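Local structure of outer membrane porin protein 32 (Delftia acidovorans, 2FGQ) at residues A[16-21]-A[320-325]; A[160-165]-A[193-198]; A[203-208]-A[222-227]. The protein forms anion-selective channels across the outer membrane as a homotrimeric porin, here with malate bound. One frame throughout, in Å; residues are numbered along the deposited sequence.

Contact 1: residues A[16-21]-A[320-325]; sequences YVNKDA and SQTGVQ
Y16 and V324 face each other where the first and last strands of the porin barrel meet, the seam that closes the sheet of 16 antiparallel strands. They form a hydrogen-bonded antiparallel pair. Y16 N donates to V324 O at 2.9 Å, and V324 N returns the bond to Y16 O. The next pair, V17 with G323, is non-hydrogen-bonded, and its backbones come close. G323 CA makes a CA-H...O contact with Y16 O at 3.1 Å, and V17 CA makes one with T322 O. G323 has no side chain, and V17 CG1 lies over its CA.

The strand 4-17 ends at V17, but the ladder runs on a little. N18 N donates to T322 O at 3.0 Å, so this carbonyl oxygen serves both N18 N and the CA of V17. The N18 side chain crosses that of T322; chi1 of 71° puts its CG between the backbone N and the carbonyl carbon, on the side of T322 N.

K19 carries the contact past the end of the regular pairing. Its CB leads to CG, which passes Q321 CG at 4.0 Å as the two chains run in opposite directions. CD and then CE each come to 3.2 Å from S320 O. The bends at chi3 (101°) and chi4 keep the end of the chain beside this oxygen. NZ also makes a salt bridge with E319, so the ammonium is gripped by a backbone carbonyl and a carboxylate. D20, beyond the seam, pairs with R26 and with K159 of a neighbouring subunit. K19 NZ meets S320 O in the plane of its carbonyl, at 2.7 Å.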
loop_
_atom_site.group_PDB
_atom_site.type_symbol
_atom_site.label_atom_id
_atom_site.label_comp_id
_atom_site.label_asym_id
_atom_site.label_seq_id
_atom_site.Cartn_x
_atom_site.Cartn_y
_atom_site.Cartn_z
ATOM N N TYR A 16 -26.805 6.462 -6.128
ATOM C CA TYR A 16 -27.854 7.005 -5.304
ATOM C C TYR A 16 -28.618 5.865 -4.652
ATOM O O TYR A 16 -28.928 4.860 -5.294
ATOM C CB TYR A 16 -28.799 7.794 -6.198
ATOM C CG TYR A 16 -30.136 8.151 -5.601
ATOM C CD1 TYR A 16 -31.215 7.289 -5.704
ATOM C CD2 TYR A 16 -30.314 9.345 -4.935
ATOM C CE1 TYR A 16 -32.459 7.624 -5.166
ATOM C CE2 TYR A 16 -31.557 9.701 -4.400
ATOM C CZ TYR A 16 -32.606 8.824 -4.513
ATOM O OH TYR A 16 -33.820 9.136 -3.969
ATOM N N VAL A 17 -28.952 6.051 -3.388
ATOM C CA VAL A 17 -29.984 5.249 -2.726
ATOM C C VAL A 17 -30.992 6.207 -2.077
ATOM O O VAL A 17 -30.658 7.296 -1.628
ATOM C CB VAL A 17 -29.450 4.276 -1.672
ATOM C CG1 VAL A 17 -28.618 3.146 -2.312
ATOM C CG2 VAL A 17 -28.678 5.019 -0.588
ATOM N N ASN A 18 -32.249 5.799 -2.063
ATOM C CA ASN A 18 -33.288 6.685 -1.534
ATOM C C ASN A 18 -33.395 6.709 -0.011
ATOM O O ASN A 18 -33.945 7.636 0.575
ATOM C CB ASN A 18 -34.634 6.456 -2.239
ATOM C CG ASN A 18 -35.333 5.148 -1.897
ATOM O OD1 ASN A 18 -36.589 5.011 -2.121
ATOM N ND2 ASN A 18 -34.615 4.213 -1.379
ATOM N N LYS A 19 -32.846 5.720 0.655
ATOM C CA LYS A 19 -32.833 5.716 2.111
ATOM C C LYS A 19 -31.613 5.019 2.672
ATOM O O LYS A 19 -31.113 4.033 2.101
ATOM C CB LYS A 19 -34.074 5.049 2.708
ATOM C CG LYS A 19 -34.702 4.025 1.965
ATOM C CD LYS A 19 -36.099 3.725 2.578
ATOM C CE LYS A 19 -37.272 4.352 1.828
ATOM N NZ LYS A 19 -38.497 3.477 1.898
ATOM N N ASP A 20 -31.182 5.511 3.821
ATOM C CA ASP A 20 -30.128 4.911 4.611
ATOM C C ASP A 20 -30.733 4.460 5.942
ATOM O O ASP A 20 -31.940 4.329 6.030
ATOM C CB ASP A 20 -28.970 5.891 4.755
ATOM C CG ASP A 20 -29.311 7.122 5.557
ATOM O OD1 ASP A 20 -30.410 7.206 6.166
ATOM O OD2 ASP A 20 -28.504 8.090 5.592
ATOM N N ALA A 21 -29.921 4.230 6.959
ATOM C CA ALA A 21 -30.430 3.686 8.229
ATOM C C ALA A 21 -31.335 4.656 8.983
ATOM O O ALA A 21 -32.124 4.235 9.840
ATOM C CB ALA A 21 -29.278 3.233 9.113
ATOM N N SER A 320 -38.456 -0.558 1.998
ATOM C CA SER A 320 -38.005 -0.838 0.662
ATOM C C SER A 320 -36.992 0.247 0.321
ATOM O O SER A 320 -37.147 1.402 0.718
ATOM C CB SER A 320 -39.164 -0.759 -0.325
ATOM O OG SER A 320 -40.109 -1.796 -0.073
ATOM N N GLN A 321 -35.983 -0.114 -0.448
ATOM C CA GLN A 321 -34.945 0.817 -0.877
ATOM C C GLN A 321 -34.736 0.690 -2.386
ATOM O O GLN A 321 -34.737 -0.393 -2.946
ATOM C CB GLN A 321 -33.669 0.470 -0.149
ATOM C CG GLN A 321 -32.553 1.498 -0.245
ATOM C CD GLN A 321 -31.191 0.916 0.189
ATOM O OE1 GLN A 321 -30.354 1.607 0.817
ATOM N NE2 GLN A 321 -30.977 -0.333 -0.151
ATOM N N THR A 322 -34.563 1.829 -3.040
ATOM C CA THR A 322 -34.244 1.886 -4.439
ATOM C C THR A 322 -32.847 2.444 -4.599
ATOM O O THR A 322 -32.470 3.391 -3.921
ATOM C CB THR A 322 -35.260 2.796 -5.151
ATOM O OG1 THR A 322 -36.581 2.284 -4.921
ATOM C CG2 THR A 322 -35.096 2.757 -6.655
ATOM N N GLY A 323 -32.115 1.886 -5.539
ATOM C CA GLY A 323 -30.771 2.365 -5.835
ATOM C C GLY A 323 -30.477 2.397 -7.306
ATOM O O GLY A 323 -31.063 1.665 -8.108
ATOM N N VAL A 324 -29.553 3.276 -7.664
ATOM C CA VAL A 324 -29.126 3.464 -9.040
ATOM C C VAL A 324 -27.599 3.646 -9.025
ATOM O O VAL A 324 -27.055 4.330 -8.143
ATOM C CB VAL A 324 -29.745 4.767 -9.652
ATOM C CG1 VAL A 324 -29.361 4.891 -11.120
ATOM C CG2 VAL A 324 -31.209 4.776 -9.470
ATOM N N GLN A 325 -26.932 3.094 -10.036
ATOM C CA GLN A 325 -25.486 3.320 -10.268
ATOM C C GLN A 325 -25.321 3.518 -11.756
ATOM O O GLN A 325 -25.867 2.739 -12.557
ATOM C CB GLN A 325 -24.636 2.092 -9.913
ATOM C CG GLN A 325 -24.450 1.807 -8.512
ATOM C CD GLN A 325 -23.630 0.551 -8.273
ATOM O OE1 GLN A 325 -23.898 -0.475 -8.900
ATOM N NE2 GLN A 325 -22.680 0.618 -7.349
#

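Contact 2: residues A[160-165]-A[193-198]; sequences QTIGTA and KTAVGG
I162 to A165 make a type II' beta turn that meets G198, just past the end of strand 183-196, through one backbone bond: T164 N donates to G198 O at 3.0 Å, tilted 27° from the carbonyl plane. The turn belongs to the loop between strands 148-155 and 171-179 of the porin barrel. It is closed on itself by two bonds between I162 and A165. The positive phi of G163 (56°) favours glycine, and with no side chain its CA can come to 3.3 Å from G198 O. Its CA hydrogen points at that oxygen, which therefore receives two approaches from the turn.

Beside this bond three apolar side chains meet. A195 CB packs against A165 CB at 4.0 Å and reaches the CG2 branch of I162 at 4.2 Å. Chi1 of -58° sets I162 CG1 beside the backbone N, which leaves CG2 anti to it and facing A195. The OG1 of T164 bonds to A200 N, which ties the turn to the start of strand 199-213. T194 turns its side chain from the turn, and its OG1 bonds to D129. Its carbonyl oxygen still touches the turn, with T194 O 3.5 Å from A165 CB.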
loop_
_atom_site.group_PDB
_atom_site.type_symbol
_atom_site.label_atom_id
_atom_site.label_comp_id
_atom_site.label_asym_id
_atom_site.label_seq_id
_atom_site.Cartn_x
_atom_site.Cartn_y
_atom_site.Cartn_z
ATOM N N GLN A 160 -5.929 -19.056 15.688
ATOM C CA GLN A 160 -6.573 -17.776 15.918
ATOM C C GLN A 160 -7.716 -17.995 16.933
ATOM O O GLN A 160 -8.566 -18.850 16.759
ATOM C CB GLN A 160 -7.118 -17.119 14.644
ATOM C CG GLN A 160 -7.740 -15.782 14.969
ATOM C CD GLN A 160 -8.500 -15.107 13.864
ATOM O OE1 GLN A 160 -9.087 -14.047 14.099
ATOM N NE2 GLN A 160 -8.511 -15.686 12.680
ATOM N N THR A 161 -7.731 -17.207 17.989
ATOM C CA THR A 161 -8.616 -17.410 19.102
ATOM C C THR A 161 -9.454 -16.182 19.370
ATOM O O THR A 161 -8.937 -15.069 19.538
ATOM C CB THR A 161 -7.795 -17.792 20.324
ATOM O OG1 THR A 161 -7.161 -19.065 20.087
ATOM C CG2 THR A 161 -8.667 -18.035 21.562
ATOM N N ILE A 162 -10.770 -16.383 19.401
ATOM C CA ILE A 162 -11.732 -15.366 19.799
ATOM C C ILE A 162 -12.689 -16.062 20.753
ATOM O O ILE A 162 -13.452 -16.970 20.366
ATOM C CB ILE A 162 -12.498 -14.740 18.621
ATOM C CG1 ILE A 162 -11.536 -14.107 17.597
ATOM C CG2 ILE A 162 -13.502 -13.671 19.095
ATOM C CD1 ILE A 162 -12.278 -13.570 16.362
ATOM N N GLY A 163 -12.669 -15.622 22.008
ATOM C CA GLY A 163 -13.520 -16.217 23.013
ATOM C C GLY A 163 -13.284 -17.715 23.105
ATOM O O GLY A 163 -12.138 -18.143 23.229
ATOM N N THR A 164 -14.339 -18.521 22.974
ATOM C CA THR A 164 -14.189 -19.976 23.095
ATOM C C THR A 164 -13.797 -20.674 21.794
ATOM O O THR A 164 -13.649 -21.881 21.775
ATOM C CB THR A 164 -15.457 -20.636 23.621
ATOM O OG1 THR A 164 -16.531 -20.414 22.699
ATOM C CG2 THR A 164 -15.859 -20.017 24.967
ATOM N N ALA A 165 -13.632 -19.914 20.715
ATOM C CA ALA A 165 -13.185 -20.461 19.436
ATOM C C ALA A 165 -11.668 -20.334 19.326
ATOM O O ALA A 165 -11.165 -19.230 19.396
ATOM C CB ALA A 165 -13.834 -19.715 18.309
ATOM N N LYS A 193 -14.724 -22.185 10.555
ATOM C CA LYS A 193 -14.791 -22.000 11.999
ATOM C C LYS A 193 -14.809 -20.497 12.299
ATOM O O LYS A 193 -14.012 -19.738 11.772
ATOM C CB LYS A 193 -13.603 -22.661 12.681
ATOM C CG LYS A 193 -13.542 -24.167 12.539
ATOM C CD LYS A 193 -14.632 -24.847 13.325
ATOM C CE LYS A 193 -14.634 -26.358 13.204
ATOM N NZ LYS A 193 -15.635 -26.931 14.203
ATOM N N THR A 194 -15.670 -20.095 13.212
ATOM C CA THR A 194 -15.753 -18.723 13.628
ATOM C C THR A 194 -16.226 -18.569 15.054
ATOM O O THR A 194 -16.239 -19.529 15.824
ATOM C CB THR A 194 -16.568 -17.946 12.615
ATOM O OG1 THR A 194 -16.398 -16.523 12.841
ATOM C CG2 THR A 194 -18.064 -18.263 12.627
ATOM N N ALA A 195 -16.596 -17.348 15.404
ATOM C CA ALA A 195 -17.237 -17.055 16.682
ATOM C C ALA A 195 -18.324 -16.036 16.453
ATOM O O ALA A 195 -18.191 -15.185 15.578
ATOM C CB ALA A 195 -16.206 -16.558 17.736
ATOM N N VAL A 196 -19.367 -16.094 17.269
ATOM C CA VAL A 196 -20.414 -15.077 17.272
ATOM C C VAL A 196 -20.602 -14.695 18.714
ATOM O O VAL A 196 -20.811 -15.567 19.580
ATOM C CB VAL A 196 -21.720 -15.656 16.728
ATOM C CG1 VAL A 196 -22.805 -14.583 16.870
ATOM C CG2 VAL A 196 -21.553 -16.114 15.278
ATOM N N GLY A 197 -20.471 -13.408 19.009
ATOM C CA GLY A 197 -20.510 -12.966 20.391
ATOM C C GLY A 197 -19.514 -13.621 21.331
ATOM O O GLY A 197 -19.794 -13.753 22.521
ATOM N N GLY A 198 -18.349 -14.023 20.819
ATOM C CA GLY A 198 -17.337 -14.698 21.581
ATOM C C GLY A 198 -17.536 -16.188 21.801
ATOM O O GLY A 198 -16.762 -16.810 22.507
#

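Contact 3: residues A[203-208]-A[222-227]; sequences RDEITL and LLQQTK
The guanidinium of R203 has the methyl of T226 over one face, with CG2 3.6 Å above the plane and offset toward the rim. At its edge, in plane, lies the carboxylate of E205. R203 NH1 donates to E205 OE1 at 2.9 Å as part of a salt bridge. The bond is in the plane of the guanidinium, but it meets the oxygen from above the carboxylate, 56° out of its plane. A water gathers the three residues: it accepts from R203 NH2, donates to E205 OE1 at 2.7 Å, and bonds to T226 OG1. R203 also bonds the backbone oxygens of D129 and R119, so several partners fix its rotation.

The amide of Q224 crosses the E205 side chain obliquely, its plane only 16° from that of the carboxylate. Q224 OE1 takes a hydrogen bond from T207 OG1 at 2.9 Å, in the carbonyl plane and on a lone pair. T207 and Q224 lie side by side and point the same way. Chi1 of -47° puts T207 OG1 beside its own backbone N, facing Q224 OE1, and leaves CG2 to pack on L222 CD2 at 3.8 Å.

The other face of the sheet carries D204, I206 and L208 with K227, Q225 and L223. I206 CG2 rests on Q225 CB, 3.9 Å away, and the leucines meet at L208 CD2 and L223 CD1. D204 bonds Q191, and Q225 bonds N239, both on adjacent strands. Paired N-H and C=O groups of D204 with K227, I206 with Q225 and L208 with L223 hold the backbones together. L222 reaches L101 of helix 96-101. This is an antiparallel hairpin with R203, E205, T207, Q224 and T226 on the face toward helix 96-101 and I206, L208 and L223 on the outer surface, as in a porin wall.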
loop_
_atom_site.group_PDB
_atom_site.type_symbol
_atom_site.label_atom_id
_atom_site.label_comp_id
_atom_site.label_asym_id
_atom_site.label_seq_id
_atom_site.Cartn_x
_atom_site.Cartn_y
_atom_site.Cartn_z
ATOM N N ARG A 203 -19.687 -22.079 10.510
ATOM C CA ARG A 203 -20.380 -21.477 9.399
ATOM C C ARG A 203 -20.430 -22.541 8.302
ATOM O O ARG A 203 -19.434 -22.824 7.643
ATOM C CB ARG A 203 -19.626 -20.228 8.905
ATOM C CG ARG A 203 -20.295 -19.467 7.791
ATOM C CD ARG A 203 -19.383 -18.441 7.146
ATOM N NE ARG A 203 -20.086 -17.452 6.334
ATOM C CZ ARG A 203 -20.611 -17.706 5.131
ATOM N NH1 ARG A 203 -20.453 -18.903 4.551
ATOM N NH2 ARG A 203 -21.240 -16.741 4.493
ATOM N N ASP A 204 -21.619 -23.094 8.091
ATOM C CA ASP A 204 -21.854 -24.171 7.128
ATOM C C ASP A 204 -22.573 -23.586 5.913
ATOM O O ASP A 204 -23.527 -22.852 6.077
ATOM C CB ASP A 204 -22.743 -25.269 7.756
ATOM C CG ASP A 204 -22.130 -25.910 8.948
ATOM O OD1 ASP A 204 -20.874 -25.928 9.046
ATOM O OD2 ASP A 204 -22.830 -26.456 9.840
ATOM N N GLU A 205 -22.144 -23.924 4.710
ATOM C CA GLU A 205 -22.722 -23.357 3.502
ATOM C C GLU A 205 -22.825 -24.433 2.435
ATOM O O GLU A 205 -21.854 -25.104 2.104
ATOM C CB GLU A 205 -21.806 -22.252 3.012
ATOM C CG GLU A 205 -22.261 -21.374 1.870
ATOM C CD GLU A 205 -21.085 -20.569 1.337
ATOM O OE1 GLU A 205 -20.994 -19.370 1.711
ATOM O OE2 GLU A 205 -20.236 -21.160 0.586
ATOM N N ILE A 206 -24.020 -24.580 1.890
ATOM C CA ILE A 206 -24.265 -25.459 0.761
ATOM C C ILE A 206 -24.862 -24.604 -0.350
ATOM O O ILE A 206 -25.801 -23.831 -0.121
ATOM C CB ILE A 206 -25.162 -26.641 1.151
ATOM C CG1 ILE A 206 -25.374 -27.540 -0.067
ATOM C CG2 ILE A 206 -26.481 -26.161 1.608
ATOM C CD1 ILE A 206 -25.937 -28.886 0.247
ATOM N N THR A 207 -24.324 -24.736 -1.548
ATOM C CA THR A 207 -24.688 -23.880 -2.666
ATOM C C THR A 207 -24.845 -24.695 -3.945
ATOM O O THR A 207 -24.007 -25.533 -4.247
ATOM C CB THR A 207 -23.595 -22.816 -2.909
ATOM O OG1 THR A 207 -23.229 -22.201 -1.678
ATOM C CG2 THR A 207 -24.127 -21.691 -3.785
ATOM N N LEU A 208 -25.942 -24.484 -4.669
ATOM C CA LEU A 208 -26.185 -25.128 -5.947
ATOM C C LEU A 208 -26.426 -24.069 -6.996
ATOM O O LEU A 208 -27.238 -23.206 -6.781
ATOM C CB LEU A 208 -27.407 -26.064 -5.816
ATOM C CG LEU A 208 -27.758 -26.864 -7.062
ATOM C CD1 LEU A 208 -26.712 -27.891 -7.390
ATOM C CD2 LEU A 208 -29.138 -27.537 -6.893
ATOM N N LEU A 222 -29.309 -19.845 -8.655
ATOM C CA LEU A 222 -28.441 -20.186 -7.513
ATOM C C LEU A 222 -29.409 -20.413 -6.331
ATOM O O LEU A 222 -30.356 -19.640 -6.143
ATOM C CB LEU A 222 -27.516 -19.015 -7.160
ATOM C CG LEU A 222 -26.047 -18.849 -7.610
ATOM C CD1 LEU A 222 -25.496 -17.486 -7.221
ATOM C CD2 LEU A 222 -25.108 -19.907 -7.032
ATOM N N LEU A 223 -29.151 -21.453 -5.551
ATOM C CA LEU A 223 -29.781 -21.692 -4.250
ATOM C C LEU A 223 -28.672 -21.877 -3.227
ATOM O O LEU A 223 -27.687 -22.545 -3.503
ATOM C CB LEU A 223 -30.575 -22.994 -4.286
ATOM C CG LEU A 223 -31.583 -23.141 -5.399
ATOM C CD1 LEU A 223 -31.992 -24.582 -5.470
ATOM C CD2 LEU A 223 -32.762 -22.223 -5.087
ATOM N N GLN A 224 -28.854 -21.347 -2.027
ATOM C CA GLN A 224 -27.850 -21.467 -1.010
ATOM C C GLN A 224 -28.471 -21.484 0.366
ATOM O O GLN A 224 -29.391 -20.714 0.636
ATOM C CB GLN A 224 -26.870 -20.272 -1.062
ATOM C CG GLN A 224 -25.649 -20.411 -0.175
ATOM C CD GLN A 224 -24.699 -19.240 -0.357
ATOM O OE1 GLN A 224 -23.540 -19.422 -0.822
ATOM N NE2 GLN A 224 -25.165 -18.037 -0.030
ATOM N N GLN A 225 -27.961 -22.363 1.222
ATOM C CA GLN A 225 -28.275 -22.323 2.651
ATOM C C GLN A 225 -27.002 -22.083 3.410
ATOM O O GLN A 225 -26.027 -22.813 3.233
ATOM C CB GLN A 225 -28.932 -23.607 3.146
ATOM C CG GLN A 225 -29.263 -23.528 4.606
ATOM C CD GLN A 225 -30.076 -24.708 5.083
ATOM O OE1 GLN A 225 -29.516 -25.668 5.595
ATOM N NE2 GLN A 225 -31.387 -24.666 4.879
ATOM N N THR A 226 -27.021 -21.031 4.237
ATOM C CA THR A 226 -25.898 -20.701 5.099
ATOM C C THR A 226 -26.381 -20.804 6.534
ATOM O O THR A 226 -27.353 -20.141 6.912
ATOM C CB THR A 226 -25.483 -19.285 4.815
ATOM O OG1 THR A 226 -25.152 -19.177 3.426
ATOM C CG2 THR A 226 -24.199 -18.969 5.564
ATOM N N LYS A 227 -25.718 -21.630 7.328
ATOM C CA LYS A 227 -26.108 -21.819 8.720
ATOM C C LYS A 227 -24.912 -21.522 9.617
ATOM O O LYS A 227 -23.881 -22.179 9.493
ATOM C CB LYS A 227 -26.548 -23.279 8.928
ATOM C CG LYS A 227 -27.074 -23.619 10.300
ATOM C CD LYS A 227 -27.823 -24.993 10.398
ATOM C CE LYS A 227 -27.656 -25.875 9.202
ATOM N NZ LYS A 227 -27.927 -27.358 9.577
HETATM O O HOH W 1 -23.019 -17.765 2.470
#

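All three contacts belong to the same closed barrel. Contact 1 joins its first and last strands, so contacts 2 and 3 are nested inside the chain loop it closes. Its centre is 34 Å from that of contact 2 and 27 Å from that of contact 3. Contacts 2 and 3 come in series and touch neighbouring strands, 183-196 and 199-213; their nearest atoms are about 4 Å apart. D129 links them, its carboxylate serving contact 2 and its backbone oxygen contact 3. In contact 3 the side chain of L222 is about 10 Å from the bound D-malate. The V17 side chain of contact 1 is about 12 Å from a calcium ion.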